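Local coordinates for anti-sigma-factor antagonist (stas) domain protein (Moorella thermoacetica, PDB 3ZXN) that probably acts as a STAS-domain scaffold protein of the stressosome, a modular signalling complex apparently adapted to control secondary messenger signalling, at residues 8-20 / 41-54. The protein carries 1 engineered substitution. Residues are numbered along the deposited sequence; the frame is centred on the assembly and turned at random.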
loop_
_atom_site.group_PDB
_atom_site.type_symbol
_atom_site.label_atom_id
_atom_site.label_comp_id
_atom_site.label_asym_id
_atom_site.label_seq_id
_atom_site.Cartn_x
_atom_site.Cartn_y
_atom_site.Cartn_z
ATOM N N LEU A 8 -9.930 -4.486 -3.433
ATOM C CA LEU A 8 -10.269 -4.990 -4.765
ATOM C C LEU A 8 -9.216 -5.964 -5.296
ATOM O O LEU A 8 -8.059 -5.931 -4.889
ATOM C CB LEU A 8 -10.398 -3.819 -5.762
ATOM C CG LEU A 8 -11.210 -2.599 -5.298
ATOM C CD1 LEU A 8 -11.175 -1.461 -6.325
ATOM C CD2 LEU A 8 -12.643 -2.989 -4.974
ATOM N N LYS A 9 -9.621 -6.819 -6.225
ATOM C CA LYS A 9 -8.668 -7.655 -6.937
ATOM C C LYS A 9 -8.869 -7.450 -8.430
ATOM O O LYS A 9 -9.979 -7.596 -8.936
ATOM C CB LYS A 9 -8.842 -9.134 -6.566
ATOM C CG LYS A 9 -7.613 -9.988 -6.884
ATOM C CD LYS A 9 -7.683 -11.357 -6.223
ATOM C CE LYS A 9 -6.290 -11.965 -6.090
ATOM N NZ LYS A 9 -6.321 -13.341 -5.516
ATOM N N VAL A 10 -7.807 -7.075 -9.130
ATOM C CA VAL A 10 -7.895 -6.866 -10.571
ATOM C C VAL A 10 -6.789 -7.634 -11.277
ATOM O O VAL A 10 -5.616 -7.412 -11.007
ATOM C CB VAL A 10 -7.763 -5.370 -10.965
ATOM C CG1 VAL A 10 -8.071 -5.184 -12.471
ATOM C CG2 VAL A 10 -8.683 -4.503 -10.116
ATOM N N ASP A 11 -7.163 -8.522 -12.201
ATOM C CA ASP A 11 -6.172 -9.323 -12.911
ATOM C C ASP A 11 -5.181 -9.946 -11.917
ATOM O O ASP A 11 -3.979 -9.959 -12.166
ATOM C CB ASP A 11 -5.401 -8.466 -13.930
ATOM C CG ASP A 11 -6.313 -7.811 -14.964
ATOM O OD1 ASP A 11 -7.428 -8.333 -15.191
ATOM O OD2 ASP A 11 -5.913 -6.775 -15.542
ATOM N N ASP A 12 -5.698 -10.439 -10.794
ATOM C CA ASP A 12 -4.888 -11.092 -9.748
ATOM C C ASP A 12 -4.015 -10.158 -8.912
ATOM O O ASP A 12 -3.210 -10.630 -8.102
ATOM C CB ASP A 12 -4.009 -12.208 -10.318
ATOM C CG ASP A 12 -4.812 -13.409 -10.766
ATOM O OD1 ASP A 12 -5.834 -13.722 -10.116
ATOM O OD2 ASP A 12 -4.416 -14.034 -11.774
ATOM N N TYR A 13 -4.158 -8.850 -9.113
ATOM C CA TYR A 13 -3.483 -7.861 -8.270
ATOM C C TYR A 13 -4.451 -7.288 -7.241
ATOM O O TYR A 13 -5.585 -6.933 -7.571
ATOM C CB TYR A 13 -2.890 -6.729 -9.117
ATOM C CG TYR A 13 -1.715 -7.166 -9.955
ATOM C CD1 TYR A 13 -0.432 -7.144 -9.434
ATOM C CD2 TYR A 13 -1.889 -7.612 -11.263
ATOM C CE1 TYR A 13 0.653 -7.547 -10.187
ATOM C CE2 TYR A 13 -0.803 -8.023 -12.031
ATOM C CZ TYR A 13 0.465 -7.987 -11.481
ATOM O OH TYR A 13 1.561 -8.387 -12.214
ATOM N N TRP A 14 -4.004 -7.218 -5.986
ATOM C CA TRP A 14 -4.767 -6.567 -4.944
ATOM C C TRP A 14 -4.640 -5.078 -5.162
ATOM O O TRP A 14 -3.541 -4.589 -5.422
ATOM C CB TRP A 14 -4.170 -6.910 -3.554
ATOM C CG TRP A 14 -4.148 -8.392 -3.258
ATOM C CD1 TRP A 14 -3.055 -9.226 -3.268
ATOM C CD2 TRP A 14 -5.269 -9.207 -2.915
ATOM N NE1 TRP A 14 -3.434 -10.511 -2.942
ATOM C CE2 TRP A 14 -4.786 -10.525 -2.716
ATOM C CE3 TRP A 14 -6.632 -8.950 -2.738
ATOM C CZ2 TRP A 14 -5.621 -11.579 -2.358
ATOM C CZ3 TRP A 14 -7.463 -10.005 -2.387
ATOM C CH2 TRP A 14 -6.952 -11.302 -2.200
ATOM N N VAL A 15 -5.762 -4.367 -5.057
ATOM C CA VAL A 15 -5.800 -2.919 -5.212
ATOM C C VAL A 15 -6.589 -2.282 -4.068
ATOM O O VAL A 15 -7.728 -2.683 -3.778
ATOM C CB VAL A 15 -6.472 -2.486 -6.560
ATOM C CG1 VAL A 15 -6.668 -0.992 -6.571
ATOM C CG2 VAL A 15 -5.649 -2.946 -7.761
ATOM N N VAL A 16 -5.975 -1.303 -3.411
ATOM C CA VAL A 16 -6.569 -0.641 -2.260
ATOM C C VAL A 16 -6.347 0.865 -2.355
ATOM O O VAL A 16 -5.248 1.312 -2.671
ATOM C CB VAL A 16 -5.904 -1.119 -0.926
ATOM C CG1 VAL A 16 -6.403 -0.292 0.255
ATOM C CG2 VAL A 16 -6.155 -2.602 -0.698
ATOM N N ALA A 17 -7.383 1.649 -2.076
ATOM C CA ALA A 17 -7.198 3.087 -1.920
ATOM C C ALA A 17 -7.637 3.499 -0.528
ATOM O O ALA A 17 -8.771 3.257 -0.125
ATOM C CB ALA A 17 -7.968 3.875 -2.987
ATOM N N ILE A 18 -6.727 4.124 0.201
ATOM C CA ILE A 18 -7.010 4.543 1.570
ATOM C C ILE A 18 -7.554 5.964 1.581
ATOM O O ILE A 18 -6.897 6.892 1.110
ATOM C CB ILE A 18 -5.758 4.448 2.445
ATOM C CG1 ILE A 18 -5.305 2.990 2.568
ATOM C CG2 ILE A 18 -6.031 5.017 3.835
ATOM C CD1 ILE A 18 -3.957 2.826 3.241
ATOM N N GLU A 19 -8.766 6.130 2.108
ATOM C CA GLU A 19 -9.404 7.441 2.171
ATOM C C GLU A 19 -9.323 8.018 3.592
ATOM O O GLU A 19 -8.889 7.337 4.522
ATOM C CB GLU A 19 -10.856 7.347 1.690
ATOM C CG GLU A 19 -11.025 6.737 0.282
ATOM C CD GLU A 19 -10.732 7.726 -0.857
ATOM O OE1 GLU A 19 -11.014 8.934 -0.684
ATOM O OE2 GLU A 19 -10.223 7.292 -1.926
ATOM N N GLU A 20 -9.719 9.277 3.760
ATOM C CA GLU A 20 -9.725 9.897 5.086
ATOM C C GLU A 20 -10.666 9.136 6.019
ATOM O O GLU A 20 -11.792 8.811 5.639
ATOM C CB GLU A 20 -10.154 11.364 4.988
ATOM C CG GLU A 20 -9.200 12.268 4.209
ATOM C CD GLU A 20 -7.931 12.589 4.984
ATOM O OE1 GLU A 20 -7.626 11.850 5.949
ATOM O OE2 GLU A 20 -7.244 13.581 4.633
ATOM N N VAL A 41 -5.763 -16.475 -0.642
ATOM C CA VAL A 41 -5.575 -16.756 -2.055
ATOM C C VAL A 41 -4.336 -16.029 -2.552
ATOM O O VAL A 41 -4.099 -14.874 -2.200
ATOM C CB VAL A 41 -6.798 -16.346 -2.888
ATOM C CG1 VAL A 41 -6.525 -16.584 -4.358
ATOM C CG2 VAL A 41 -8.013 -17.140 -2.439
ATOM N N ALA A 42 -3.527 -16.715 -3.348
ATOM C CA ALA A 42 -2.340 -16.090 -3.905
ATOM C C ALA A 42 -2.765 -14.909 -4.787
ATOM O O ALA A 42 -3.895 -14.868 -5.264
ATOM C CB ALA A 42 -1.535 -17.107 -4.705
ATOM N N GLY A 43 -1.865 -13.947 -4.963
ATOM C CA GLY A 43 -2.092 -12.799 -5.828
ATOM C C GLY A 43 -0.752 -12.467 -6.448
ATOM O O GLY A 43 0.274 -12.958 -5.975
ATOM N N LYS A 44 -0.744 -11.644 -7.493
ATOM C CA LYS A 44 0.500 -11.325 -8.183
ATOM C C LYS A 44 1.181 -10.112 -7.571
ATOM O O LYS A 44 2.340 -9.819 -7.871
ATOM C CB LYS A 44 0.254 -11.064 -9.680
ATOM C CG LYS A 44 -0.161 -12.300 -10.473
ATOM C CD LYS A 44 -0.427 -11.933 -11.952
ATOM C CE LYS A 44 -0.760 -13.167 -12.776
ATOM N NZ LYS A 44 -0.855 -12.843 -14.234
ATOM N N GLY A 45 0.456 -9.388 -6.728
ATOM C CA GLY A 45 1.012 -8.165 -6.176
ATOM C C GLY A 45 -0.027 -7.306 -5.493
ATOM O O GLY A 45 -1.209 -7.627 -5.496
ATOM N N LEU A 46 0.433 -6.197 -4.925
ATOM C CA LEU A 46 -0.401 -5.349 -4.113
ATOM C C LEU A 46 -0.101 -3.884 -4.431
ATOM O O LEU A 46 1.056 -3.467 -4.440
ATOM C CB LEU A 46 -0.129 -5.639 -2.617
ATOM C CG LEU A 46 -0.690 -4.660 -1.589
ATOM C CD1 LEU A 46 -2.189 -4.607 -1.696
ATOM C CD2 LEU A 46 -0.276 -5.065 -0.159
ATOM N N VAL A 47 -1.153 -3.118 -4.695
ATOM C CA VAL A 47 -1.036 -1.671 -4.910
ATOM C C VAL A 47 -1.873 -0.946 -3.876
ATOM O O VAL A 47 -3.062 -1.234 -3.721
ATOM C CB VAL A 47 -1.567 -1.230 -6.304
ATOM C CG1 VAL A 47 -1.248 0.256 -6.535
ATOM C CG2 VAL A 47 -0.994 -2.099 -7.406
ATOM N N ILE A 48 -1.261 -0.011 -3.155
ATOM C CA ILE A 48 -2.016 0.765 -2.183
ATOM C C ILE A 48 -1.849 2.249 -2.471
ATOM O O ILE A 48 -0.730 2.741 -2.522
ATOM C CB ILE A 48 -1.550 0.515 -0.736
ATOM C CG1 ILE A 48 -1.770 -0.951 -0.341
ATOM C CG2 ILE A 48 -2.302 1.458 0.195
ATOM C CD1 ILE A 48 -1.306 -1.262 1.140
ATOM N N ASP A 49 -2.965 2.955 -2.643
ATOM C CA ASP A 49 -2.917 4.382 -2.960
ATOM C C ASP A 49 -3.328 5.208 -1.753
ATOM O O ASP A 49 -4.348 4.935 -1.126
ATOM C CB ASP A 49 -3.821 4.728 -4.154
ATOM C CG ASP A 49 -3.736 6.198 -4.539
ATOM O OD1 ASP A 49 -4.411 7.027 -3.891
ATOM O OD2 ASP A 49 -2.992 6.516 -5.486
ATOM N N ILE A 50 -2.549 6.241 -1.461
ATOM C CA ILE A 50 -2.846 7.111 -0.326
ATOM C C ILE A 50 -3.086 8.575 -0.692
ATOM O O ILE A 50 -2.996 9.445 0.171
ATOM C CB ILE A 50 -1.721 7.018 0.743
ATOM C CG1 ILE A 50 -0.362 7.412 0.137
ATOM C CG2 ILE A 50 -1.666 5.612 1.282
ATOM C CD1 ILE A 50 0.773 7.634 1.184
ATOM N N SER A 51 -3.417 8.842 -1.958
ATOM C CA SER A 51 -3.578 10.223 -2.432
ATOM C C SER A 51 -4.648 11.006 -1.667
ATOM O O SER A 51 -4.578 12.235 -1.559
ATOM C CB SER A 51 -3.871 10.258 -3.937
ATOM O OG SER A 51 -5.070 9.584 -4.242
ATOM N N ALA A 52 -5.633 10.291 -1.134
ATOM C CA ALA A 52 -6.732 10.917 -0.393
ATOM C C ALA A 52 -6.320 11.582 0.936
ATOM O O ALA A 52 -7.002 12.501 1.410
ATOM C CB ALA A 52 -7.845 9.908 -0.162
ATOM N N LEU A 53 -5.215 11.122 1.527
ATOM C CA LEU A 53 -4.764 11.616 2.835
ATOM C C LEU A 53 -4.058 12.972 2.772
ATOM O O LEU A 53 -2.976 13.097 2.200
ATOM C CB LEU A 53 -3.844 10.589 3.516
ATOM C CG LEU A 53 -4.398 9.158 3.597
ATOM C CD1 LEU A 53 -3.426 8.260 4.324
ATOM C CD2 LEU A 53 -5.755 9.123 4.276
ATOM N N GLU A 54 -4.668 13.983 3.380
ATOM C CA GLU A 54 -4.100 15.327 3.388
ATOM C C GLU A 54 -2.777 15.326 4.148
ATOM O O GLU A 54 -1.786 15.889 3.695
ATOM C CB GLU A 54 -5.085 16.310 4.023
ATOM C CG GLU A 54 -4.708 17.764 3.850
ATOM C CD GLU A 54 -4.430 18.123 2.402
ATOM O OE1 GLU A 54 -5.100 17.563 1.503
ATOM O OE2 GLU A 54 -3.531 18.958 2.167
HETATM O O HOH W 1 3.988 -9.170 -10.325
HETATM O O HOH W 2 -1.640 -12.999 -2.167
HETATM O O HOH W 3 -6.430 7.449 -1.720
#
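Trp14 bonds through its backbone N to Gly45 O and through its O to Val47 N, beginning an alternation between the parallel strands 13-17 and 45-49 that Val16 continues and Ile18 N, donating to Asp49 O, ends. The pairing exemplifies a beta-alpha-beta crossover, through helix 25-38 in the STAS fold; Trp14 in the strand and Ile18 and Lys44 flanking the strands bury the most surface. With CG anti to the carbonyl carbon (chi1 -59°), the Trp14 indole reaches back along Gly43 and Gly45. Val41 O lies at the ring edge, 3.6 Å from Trp14 CZ2, and a water accepts from NE1 while donating to that same carbonyl. The Lys44 chain runs beside the hairpin turn. Its CB sits 3.7 Å from the Tyr13 ring centroid, over one face as a CH-pi contact, while its backbone N donates nearly straight (170°) to Asp12 O at 2.7 Å. At the far end Ile18 CD1 rests 3.7 Å from Ile48 CG2, Ile18 CG2 meets Leu53 CD2 at 4.1 Å, and the same side chain touches Phe30 of helix 25-38. Beyond it, Glu20 OE2 receives Glu54 N from above the carboxylate plane. The chemistry implies an apolar centre fastened by main-chain bonds, with a water joining the segments at the Trp14 end and the Glu20 carboxylate at the other.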